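Local coordinates for trichothecene 15-O-acetyltransferase TRI3 (Fusarium sporotrichioides, PDB 3FOT), which transfers an acetyl group to the 15-hydroxyl of trichothecene intermediates in the biosynthesis of mycotoxins such as T-2 toxin, at residues Y51-T57 and I465-N470; K196-D200 and S351-A355; I437-E443 and I478-R484. All coordinates share one frame; numbering follows the deposited sequence. Where two conformers were deposited one is given.

Contact 1. Residues Y51-T57 and I465-N470; sequences YDLYIAT and IDFVVN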
loop_
_atom_site.group_PDB
_atom_site.type_symbol
_atom_site.label_atom_id
_atom_site.label_comp_id
_atom_site.label_asym_id
_atom_site.label_seq_id
_atom_site.Cartn_x
_atom_site.Cartn_y
_atom_site.Cartn_z
ATOM N N TYR A 51 6.311 -1.763 8.895
ATOM C CA TYR A 51 5.704 -1.625 7.547
ATOM C C TYR A 51 4.165 -1.511 7.544
ATOM O O TYR A 51 3.542 -1.780 6.518
ATOM C CB TYR A 51 6.060 -2.817 6.640
ATOM C CG TYR A 51 7.525 -2.976 6.296
ATOM C CD1 TYR A 51 8.046 -2.406 5.143
ATOM C CD2 TYR A 51 8.374 -3.717 7.112
ATOM C CE1 TYR A 51 9.395 -2.570 4.803
ATOM C CE2 TYR A 51 9.713 -3.893 6.787
ATOM C CZ TYR A 51 10.219 -3.309 5.635
ATOM O OH TYR A 51 11.558 -3.450 5.300
ATOM N N ASP A 52 3.569 -1.127 8.669
ATOM C CA ASP A 52 2.104 -1.132 8.806
ATOM C C ASP A 52 1.472 -0.211 7.750
ATOM O O ASP A 52 2.040 0.840 7.409
ATOM C CB ASP A 52 1.679 -0.662 10.205
ATOM C CG ASP A 52 1.670 -1.781 11.250
ATOM O OD1 ASP A 52 2.331 -2.835 11.064
ATOM O OD2 ASP A 52 0.990 -1.607 12.292
ATOM N N LEU A 53 0.306 -0.620 7.263
ATOM C CA LEU A 53 -0.473 0.143 6.281
ATOM C C LEU A 53 -1.520 0.958 7.001
ATOM O O LEU A 53 -2.161 0.457 7.927
ATOM C CB LEU A 53 -1.229 -0.812 5.344
ATOM C CG LEU A 53 -0.478 -1.921 4.624
ATOM C CD1 LEU A 53 -1.475 -2.877 3.989
ATOM C CD2 LEU A 53 0.385 -1.251 3.599
ATOM N N TYR A 54 -1.691 2.213 6.598
ATOM C CA TYR A 54 -2.830 2.995 7.068
ATOM C C TYR A 54 -3.499 3.628 5.861
ATOM O O TYR A 54 -2.817 4.115 4.946
ATOM C CB TYR A 54 -2.392 4.126 7.978
ATOM C CG TYR A 54 -1.801 3.729 9.302
ATOM C CD1 TYR A 54 -2.574 3.807 10.460
ATOM C CD2 TYR A 54 -0.468 3.320 9.408
ATOM C CE1 TYR A 54 -2.047 3.500 11.700
ATOM C CE2 TYR A 54 0.082 3.003 10.662
ATOM C CZ TYR A 54 -0.724 3.094 11.795
ATOM O OH TYR A 54 -0.263 2.835 13.056
ATOM N N ILE A 55 -4.824 3.621 5.872
ATOM C CA ILE A 55 -5.610 4.334 4.846
ATOM C C ILE A 55 -6.496 5.353 5.574
ATOM O O ILE A 55 -7.294 4.986 6.428
ATOM C CB ILE A 55 -6.443 3.356 3.978
ATOM C CG1 ILE A 55 -5.506 2.361 3.259
ATOM C CG2 ILE A 55 -7.290 4.131 2.897
ATOM C CD1 ILE A 55 -6.231 1.068 2.762
ATOM N N ALA A 56 -6.318 6.640 5.259
ATOM C CA ALA A 56 -7.085 7.697 5.904
ATOM C C ALA A 56 -8.142 8.149 4.921
ATOM O O ALA A 56 -7.808 8.598 3.797
ATOM C CB ALA A 56 -6.157 8.875 6.315
ATOM N N THR A 57 -9.408 7.974 5.290
ATOM C CA THR A 57 -10.497 8.398 4.413
ATOM C C THR A 57 -11.227 9.541 5.124
ATOM O O THR A 57 -11.485 9.465 6.319
ATOM C CB THR A 57 -11.458 7.240 3.999
ATOM O OG1 THR A 57 -12.117 6.691 5.151
ATOM C CG2 THR A 57 -10.713 6.104 3.243
ATOM N N ILE A 465 -8.736 10.344 0.072
ATOM C CA ILE A 465 -8.117 9.087 0.441
ATOM C C ILE A 465 -6.622 9.324 0.497
ATOM O O ILE A 465 -6.025 9.804 -0.468
ATOM C CB ILE A 465 -8.445 7.936 -0.552
ATOM C CG1 ILE A 465 -9.967 7.731 -0.687
ATOM C CG2 ILE A 465 -7.712 6.631 -0.147
ATOM C CD1 ILE A 465 -10.376 6.686 -1.747
ATOM N N ASP A 466 -6.025 9.038 1.650
ATOM C CA ASP A 466 -4.560 9.076 1.762
ATOM C C ASP A 466 -4.034 7.728 2.226
ATOM O O ASP A 466 -4.470 7.209 3.229
ATOM C CB ASP A 466 -4.128 10.192 2.706
ATOM C CG ASP A 466 -4.458 11.547 2.153
ATOM O OD1 ASP A 466 -3.843 11.901 1.113
ATOM O OD2 ASP A 466 -5.335 12.229 2.737
ATOM N N PHE A 467 -3.077 7.185 1.493
ATOM C CA PHE A 467 -2.574 5.851 1.747
ATOM C C PHE A 467 -1.139 5.999 2.243
ATOM O O PHE A 467 -0.275 6.543 1.542
ATOM C CB PHE A 467 -2.645 5.020 0.470
ATOM C CG PHE A 467 -2.099 3.641 0.608
ATOM C CD1 PHE A 467 -2.909 2.593 1.011
ATOM C CD2 PHE A 467 -0.763 3.378 0.337
ATOM C CE1 PHE A 467 -2.403 1.318 1.144
ATOM C CE2 PHE A 467 -0.264 2.090 0.472
ATOM C CZ PHE A 467 -1.078 1.075 0.871
ATOM N N VAL A 468 -0.912 5.571 3.478
ATOM C CA VAL A 468 0.417 5.651 4.078
ATOM C C VAL A 468 0.938 4.261 4.476
ATOM O O VAL A 468 0.175 3.388 4.905
ATOM C CB VAL A 468 0.474 6.679 5.262
ATOM C CG1 VAL A 468 -0.069 8.058 4.829
ATOM C CG2 VAL A 468 -0.293 6.185 6.445
ATOM N N VAL A 469 2.242 4.052 4.291
ATOM C CA VAL A 469 2.910 2.835 4.761
ATOM C C VAL A 469 4.033 3.316 5.647
ATOM O O VAL A 469 4.810 4.184 5.209
ATOM C CB VAL A 469 3.505 2.011 3.618
ATOM C CG1 VAL A 469 4.179 0.768 4.169
ATOM C CG2 VAL A 469 2.403 1.627 2.638
ATOM N N ASN A 470 4.114 2.805 6.879
ATOM C CA ASN A 470 5.134 3.266 7.818
ATOM C C ASN A 470 6.512 3.097 7.188
ATOM O O ASN A 470 6.739 2.141 6.458
ATOM C CB ASN A 470 5.101 2.470 9.118
ATOM C CG ASN A 470 3.989 2.920 10.068
ATOM O OD1 ASN A 470 3.384 3.984 9.898
ATOM N ND2 ASN A 470 3.731 2.109 11.079
HETATM O O HOH W 1 -7.938 11.450 3.707
#

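Contact 2. Residues K196-D200 and S351-A355; sequences KFVGD and SNFYA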
loop_
_atom_site.group_PDB
_atom_site.type_symbol
_atom_site.label_atom_id
_atom_site.label_comp_id
_atom_site.label_asym_id
_atom_site.label_seq_id
_atom_site.Cartn_x
_atom_site.Cartn_y
_atom_site.Cartn_z
ATOM N N LYS A 196 -8.979 -2.672 -1.768
ATOM C CA LYS A 196 -10.147 -3.445 -2.217
ATOM C C LYS A 196 -11.028 -3.762 -0.996
ATOM O O LYS A 196 -12.241 -3.672 -1.042
ATOM C CB LYS A 196 -9.729 -4.752 -2.899
ATOM C CG LYS A 196 -9.210 -4.535 -4.345
ATOM C CD LYS A 196 -8.561 -5.793 -4.954
ATOM C CE LYS A 196 -9.566 -6.928 -5.196
ATOM N NZ LYS A 196 -10.602 -6.631 -6.250
ATOM N N PHE A 197 -10.392 -4.119 0.106
ATOM C CA PHE A 197 -11.148 -4.479 1.300
ATOM C C PHE A 197 -11.881 -3.263 1.908
ATOM O O PHE A 197 -13.026 -3.386 2.351
ATOM C CB PHE A 197 -10.226 -5.147 2.331
ATOM C CG PHE A 197 -10.978 -5.753 3.477
ATOM C CD1 PHE A 197 -11.526 -7.035 3.372
ATOM C CD2 PHE A 197 -11.146 -5.031 4.659
ATOM C CE1 PHE A 197 -12.252 -7.598 4.444
ATOM C CE2 PHE A 197 -11.821 -5.580 5.734
ATOM C CZ PHE A 197 -12.377 -6.871 5.636
ATOM N N VAL A 198 -11.248 -2.094 1.894
ATOM C CA VAL A 198 -11.926 -0.839 2.304
ATOM C C VAL A 198 -13.181 -0.646 1.410
ATOM O O VAL A 198 -14.278 -0.361 1.904
ATOM C CB VAL A 198 -10.977 0.360 2.194
ATOM C CG1 VAL A 198 -11.723 1.685 2.370
ATOM C CG2 VAL A 198 -9.857 0.232 3.259
ATOM N N GLY A 199 -13.002 -0.831 0.104
ATOM C CA GLY A 199 -14.127 -0.720 -0.850
ATOM C C GLY A 199 -15.263 -1.665 -0.489
ATOM O O GLY A 199 -16.467 -1.300 -0.547
ATOM N N ASP A 200 -14.891 -2.893 -0.150
ATOM C CA ASP A 200 -15.870 -3.921 0.253
ATOM C C ASP A 200 -16.651 -3.486 1.485
ATOM O O ASP A 200 -17.861 -3.631 1.534
ATOM C CB ASP A 200 -15.161 -5.256 0.543
ATOM C CG ASP A 200 -14.551 -5.884 -0.713
ATOM O OD1 ASP A 200 -15.021 -5.601 -1.835
ATOM O OD2 ASP A 200 -13.580 -6.642 -0.579
ATOM N N SER A 351 -8.414 -11.099 -10.391
ATOM C CA SER A 351 -9.207 -9.906 -10.094
ATOM C C SER A 351 -9.870 -9.951 -8.710
ATOM O O SER A 351 -10.572 -9.012 -8.324
ATOM C CB SER A 351 -10.238 -9.651 -11.198
ATOM O OG SER A 351 -9.605 -9.215 -12.397
ATOM N N ASN A 352 -9.634 -11.031 -7.976
ATOM C CA ASN A 352 -10.222 -11.224 -6.647
ATOM C C ASN A 352 -9.183 -11.696 -5.601
ATOM O O ASN A 352 -9.466 -12.589 -4.821
ATOM C CB ASN A 352 -11.387 -12.237 -6.764
ATOM C CG ASN A 352 -12.261 -12.291 -5.510
ATOM O OD1 ASN A 352 -12.497 -11.271 -4.846
ATOM N ND2 ASN A 352 -12.761 -13.483 -5.196
ATOM N N PHE A 353 -7.993 -11.086 -5.596
ATOM C CA PHE A 353 -6.852 -11.561 -4.811
ATOM C C PHE A 353 -6.480 -10.489 -3.804
ATOM O O PHE A 353 -6.114 -9.377 -4.192
ATOM C CB PHE A 353 -5.632 -11.867 -5.702
ATOM C CG PHE A 353 -4.596 -12.746 -5.025
ATOM C CD1 PHE A 353 -4.686 -14.144 -5.110
ATOM C CD2 PHE A 353 -3.562 -12.189 -4.278
ATOM C CE1 PHE A 353 -3.742 -14.957 -4.483
ATOM C CE2 PHE A 353 -2.595 -13.008 -3.661
ATOM C CZ PHE A 353 -2.705 -14.389 -3.748
ATOM N N TYR A 354 -6.600 -10.819 -2.522
ATOM C CA TYR A 354 -6.455 -9.823 -1.448
ATOM C C TYR A 354 -5.140 -9.908 -0.690
ATOM O O TYR A 354 -4.698 -8.918 -0.103
ATOM C CB TYR A 354 -7.633 -9.943 -0.456
ATOM C CG TYR A 354 -8.911 -9.349 -1.002
ATOM C CD1 TYR A 354 -9.564 -9.935 -2.092
ATOM C CD2 TYR A 354 -9.449 -8.188 -0.453
ATOM C CE1 TYR A 354 -10.710 -9.388 -2.615
ATOM C CE2 TYR A 354 -10.633 -7.634 -0.956
ATOM C CZ TYR A 354 -11.254 -8.240 -2.043
ATOM O OH TYR A 354 -12.406 -7.711 -2.567
ATOM N N ALA A 355 -4.517 -11.085 -0.677
ATOM C CA ALA A 355 -3.195 -11.222 -0.044
ATOM C C ALA A 355 -2.138 -10.495 -0.899
ATOM O O ALA A 355 -2.439 -10.064 -2.021
ATOM C CB ALA A 355 -2.833 -12.712 0.137
HETATM O O HOH W 2 -12.572 -8.638 -5.497
HETATM O O HOH W 3 -14.806 -6.901 -4.123
#

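Contact 3. Residues I437-E443 and I478-R484; sequences ISDGINE and IRLDSWR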
loop_
_atom_site.group_PDB
_atom_site.type_symbol
_atom_site.label_atom_id
_atom_site.label_comp_id
_atom_site.label_asym_id
_atom_site.label_seq_id
_atom_site.Cartn_x
_atom_site.Cartn_y
_atom_site.Cartn_z
ATOM N N ILE A 437 6.746 4.522 -5.479
ATOM C CA ILE A 437 5.698 3.518 -5.431
ATOM C C ILE A 437 4.440 4.123 -6.038
ATOM O O ILE A 437 3.966 5.163 -5.574
ATOM C CB ILE A 437 5.396 3.040 -3.986
ATOM C CG1 ILE A 437 6.673 2.598 -3.267
ATOM C CG2 ILE A 437 4.387 1.911 -4.044
ATOM C CD1 ILE A 437 7.217 3.641 -2.259
ATOM N N SER A 438 3.932 3.512 -7.103
ATOM C CA SER A 438 2.669 3.950 -7.674
ATOM C C SER A 438 1.496 3.152 -7.081
ATOM O O SER A 438 1.455 1.913 -7.168
ATOM C CB SER A 438 2.696 3.812 -9.194
ATOM O OG SER A 438 1.480 4.288 -9.741
ATOM N N ASP A 439 0.555 3.869 -6.469
ATOM C CA ASP A 439 -0.664 3.265 -5.915
ATOM C C ASP A 439 -1.844 3.285 -6.910
ATOM O O ASP A 439 -2.852 2.592 -6.702
ATOM C CB ASP A 439 -1.069 3.979 -4.627
ATOM C CG ASP A 439 -0.128 3.696 -3.463
ATOM O OD1 ASP A 439 0.331 2.543 -3.318
ATOM O OD2 ASP A 439 0.130 4.631 -2.666
ATOM N N GLY A 440 -1.719 4.090 -7.966
ATOM C CA GLY A 440 -2.695 4.124 -9.055
ATOM C C GLY A 440 -3.978 4.836 -8.700
ATOM O O GLY A 440 -4.018 5.610 -7.755
ATOM N N ILE A 441 -5.037 4.511 -9.433
ATOM C CA ILE A 441 -6.321 5.205 -9.350
ATOM C C ILE A 441 -7.245 4.526 -8.340
ATOM O O ILE A 441 -7.616 3.373 -8.517
ATOM C CB ILE A 441 -6.960 5.249 -10.744
ATOM C CG1 ILE A 441 -6.038 6.042 -11.689
ATOM C CG2 ILE A 441 -8.380 5.821 -10.684
ATOM C CD1 ILE A 441 -6.454 6.007 -13.144
ATOM N N ASN A 442 -7.613 5.256 -7.290
ATOM C CA ASN A 442 -8.329 4.668 -6.171
ATOM C C ASN A 442 -9.758 4.251 -6.523
ATOM O O ASN A 442 -10.349 3.453 -5.813
ATOM C CB ASN A 442 -8.301 5.601 -4.953
ATOM C CG ASN A 442 -7.009 5.523 -4.182
ATOM O OD1 ASN A 442 -6.369 6.552 -3.858
ATOM N ND2 ASN A 442 -6.627 4.323 -3.840
ATOM N N GLU A 443 -10.298 4.771 -7.637
ATOM C CA GLU A 443 -11.641 4.373 -8.090
ATOM C C GLU A 443 -11.727 2.898 -8.491
ATOM O O GLU A 443 -12.828 2.320 -8.544
ATOM C CB GLU A 443 -12.095 5.269 -9.256
ATOM C CG GLU A 443 -12.701 6.605 -8.780
ATOM C CD GLU A 443 -11.673 7.729 -8.589
ATOM O OE1 GLU A 443 -10.435 7.482 -8.654
ATOM O OE2 GLU A 443 -12.121 8.883 -8.406
ATOM N N ILE A 478 8.179 7.581 -1.986
ATOM C CA ILE A 478 7.306 8.531 -2.648
ATOM C C ILE A 478 6.189 7.775 -3.311
ATOM O O ILE A 478 6.439 6.913 -4.158
ATOM C CB ILE A 478 8.091 9.399 -3.675
ATOM C CG1 ILE A 478 9.246 10.118 -2.963
ATOM C CG2 ILE A 478 7.157 10.417 -4.308
ATOM C CD1 ILE A 478 10.347 10.556 -3.879
ATOM N N ARG A 479 4.952 8.069 -2.899
ATOM C CA ARG A 479 3.802 7.335 -3.401
ATOM C C ARG A 479 2.926 8.265 -4.251
ATOM O O ARG A 479 2.772 9.436 -3.912
ATOM C CB ARG A 479 2.967 6.790 -2.242
ATOM C CG ARG A 479 3.774 6.112 -1.106
ATOM C CD ARG A 479 2.807 5.374 -0.163
ATOM N NE ARG A 479 2.272 4.165 -0.785
ATOM C CZ ARG A 479 2.847 2.973 -0.764
ATOM N NH1 ARG A 479 2.247 1.954 -1.371
ATOM N NH2 ARG A 479 4.005 2.786 -0.138
ATOM N N LEU A 480 2.364 7.741 -5.333
ATOM C CA LEU A 480 1.413 8.510 -6.142
ATOM C C LEU A 480 0.093 7.771 -6.205
ATOM O O LEU A 480 0.060 6.583 -6.523
ATOM C CB LEU A 480 1.939 8.681 -7.578
ATOM C CG LEU A 480 1.032 9.457 -8.561
ATOM C CD1 LEU A 480 1.023 10.933 -8.244
ATOM C CD2 LEU A 480 1.401 9.192 -10.024
ATOM N N ASP A 481 -1.006 8.456 -5.925
ATOM C CA ASP A 481 -2.274 7.875 -6.363
ATOM C C ASP A 481 -3.227 8.937 -6.869
ATOM O O ASP A 481 -2.827 10.092 -7.046
ATOM C CB ASP A 481 -2.893 6.917 -5.350
ATOM C CG ASP A 481 -3.137 7.538 -4.027
ATOM O OD1 ASP A 481 -3.111 8.789 -3.938
ATOM O OD2 ASP A 481 -3.389 6.736 -3.081
ATOM N N SER A 482 -4.467 8.546 -7.097
ATOM C CA SER A 482 -5.436 9.438 -7.683
ATOM C C SER A 482 -6.796 9.183 -7.083
ATOM O O SER A 482 -7.152 8.035 -6.823
ATOM C CB SER A 482 -5.524 9.199 -9.190
ATOM O OG SER A 482 -6.427 10.137 -9.755
ATOM N N TRP A 483 -7.552 10.258 -6.885
ATOM C CA TRP A 483 -8.959 10.127 -6.479
ATOM C C TRP A 483 -9.737 11.297 -7.026
ATOM O O TRP A 483 -9.271 12.428 -6.918
ATOM C CB TRP A 483 -9.014 10.127 -4.978
ATOM C CG TRP A 483 -10.353 9.968 -4.344
ATOM C CD1 TRP A 483 -10.979 10.865 -3.538
ATOM C CD2 TRP A 483 -11.200 8.823 -4.419
ATOM N NE1 TRP A 483 -12.196 10.349 -3.109
ATOM C CE2 TRP A 483 -12.352 9.101 -3.642
ATOM C CE3 TRP A 483 -11.112 7.590 -5.083
ATOM C CZ2 TRP A 483 -13.397 8.186 -3.488
ATOM C CZ3 TRP A 483 -12.167 6.675 -4.932
ATOM C CH2 TRP A 483 -13.289 6.983 -4.129
ATOM N N ARG A 484 -10.900 11.029 -7.638
ATOM C CA ARG A 484 -11.753 12.121 -8.186
ATOM C C ARG A 484 -10.928 13.021 -9.125
ATOM O O ARG A 484 -11.053 14.275 -9.108
ATOM C CB ARG A 484 -12.391 12.946 -7.078
ATOM C CG ARG A 484 -13.382 12.120 -6.249
ATOM C CD ARG A 484 -13.888 12.941 -5.103
ATOM N NE ARG A 484 -14.869 12.201 -4.313
ATOM C CZ ARG A 484 -16.177 12.124 -4.599
ATOM N NH1 ARG A 484 -16.977 11.427 -3.801
ATOM N NH2 ARG A 484 -16.695 12.763 -5.658
HETATM O O HOH W 4 -9.118 9.465 -9.960
#

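Contact 1. Residues Y51-T57 and I465-N470
Leu53 to Thr57 pairs with Ile465 to Val469 as two antiparallel neighbours in the large mixed sheet of the BAHD acyltransferase fold, where strand 53-61 lies between the late strand 457-469 and strand 177-184. Tyr54 with Val468 and Ala56 with Asp466 are the hydrogen-bonded pairs, each joined by two backbone bonds of 2.8 Å between N and O. Beyond the last paired residue the ladder gains one more rung, Asn470 N to Asp52 O at 2.9 Å.

Asn470 is the side chain to follow outward. Its CB lies 3.9 Å from Asp52 O. With CG anti to the carbonyl carbon (chi1 -79°), the amide reaches across to Asp52 and the ring of Tyr54, the amide and ring planes 45° apart. OD1 rests 3.5 Å from Tyr54 CE2, while ND2 reaches the edge of that ring, in its plane, and lies 3.6 Å from Asp52 CB. Beyond the two strands, Trp138 NE1 donates to OD1, and ND2 binds Ala49 O and Glu142, which also takes the hydroxyl of Tyr54. These bonds fix the amide's rotation and satisfy its polar atoms in a buried place.

On the other face Leu53, Ile55 and Phe467 interlock: Ile55 CG1 presses to 3.4 Å from Phe467 CD1, and Leu53 CD2 approaches CZ of the same ring. Just before the strand begins, His186 ND1, of what is by sequence the histidine of the family's HXXXD motif, is hydrogen-bonded to Tyr51 O. At the far end a water donates to both Ala56 O and Asp466 OD2, each 2.9 Å away.

Contact 2. Residues K196-D200 and S351-A355
A helix meets a loop here through one tyrosine: Tyr354, in the loop between helix 347-350 and strand 358-365, packs on one side of helix 191-205 at Lys196, Phe197 and Asp200. The tyrosine hydroxyl donates to Asp200 OD2 in a short 2.5 Å bond, on the syn lone pair of that oxygen. The two groups meet from opposite directions, the carboxylate plane turned 35° from the ring. Two waters also donate to Tyr354 OH, so three bonds grip that oxygen. One of them donates as well to Asp200 OD1, at 2.6 Å, closing a small ring of polar atoms; Arg203 salt-bridges the same OD1, which would be expected to keep the aspartate charged.

Lys196 crosses Tyr354 at about a right angle. Its CB sits 3.6 Å from Tyr354 CE2, and the bend at chi3 (67°) brings CE over the ring, 4.2 Å from its centroid, an off-centre CH-pi contact; a second bend at chi4 turns NZ towards Ser351. NZ donates to the second water, at 2.9 Å, which passes on a bond to Asn352 OD1. NZ also reaches Ser351 O at 3.2 Å, arriving well above the carbonyl plane; since Ser351 was modelled in two conformers, this bond is less certain. Phe197 CB approaches Tyr354 CE2 from the helix, 4.1 Å away, and the ring of His89 stacks on Tyr354.

A loop of the C-terminal half anchored to a helix of the N-terminal half, the helix that follows the HXXXD motif, is consistent with the two-domain interface of BAHD acyltransferases.

Contact 3. Residues I437-E443 and I478-R484
Ile437 to Ile441 and Ile478 to Ser482 form a parallel strand pair with a beta bulge, in the smaller mixed sheet of the BAHD fold. Ile437 N donates to Ile478 O at 2.7 Å and Leu480 N to Ile437 O, continuing the pairing that Leu435 makes with Ile478. At Asp439 the register slips by one: Asp439 N donates to Leu480 O at 2.8 Å, and Gly440 N adds a weak, longer bond to the same oxygen. Gly440 has a positive phi of 75°, which lets the chain turn through the bulge. Pairing then resumes with a weak bond from Ser482 N to Gly440 O and a good one from Asn442 N to Ser482 O.

The bulge swings Asp439 towards Arg479, which grips it side-on. NE donates to OD2 of Asp439 at 2.9 Å and NH1 to OD1 at 2.8 Å, both on syn lone pairs, with carboxylate and guanidinium nearly coplanar. Ile437 CG2 lies over a guanidinium face, 3.4 Å from Arg479 NH1. Asp439 OD2 is also 4.1 Å from Asp481 OD2, a like charge that the arginine probably offsets.

At the far end Arg484 N donates to Glu443 OE2 at 2.6 Å, and His448 binds the same oxygen. Bent at chi2 (88°), Glu443 holds that atom above one face of the Trp483 indole, offset toward its rim, while Asn442 CB meets Trp483 CE3 at 3.4 Å. A water donates to Glu443 OE1 and also bonds to Ser482 OG.

Strand 486-494 flanks 477-483 on the side away from 435-441; helix 306-321 packs on Leu480 and Ile478, and strand 457-469 lies against Arg479 and Asp439.

Contacts 1 and 3 adjoin, their centres 12 Å apart, and are interleaved along the chain: after 435-441 the polypeptide visits the large sheet as strands 449-452 and 457-469, then returns as 477-483. Phe467 of contact 1 packs on the salt bridge of contact 3, with CE2 3.1 Å from Arg479 NH1, and Ile465 CD1 lies 3.5 Å from Trp483 CD2. Contact 2 touches contact 1 through Val198 CG2 and Ile55 CD1, 3.8 Å apart, but not contact 3. The side chain of His414, which binds 15-deacetylcalonectrin, is about 10 Å from that of Tyr51 and about 11 Å from that of Ile437. A glycerol, probably from the crystallisation liquor, is hydrogen-bonded to Arg479 and also lies near Val469.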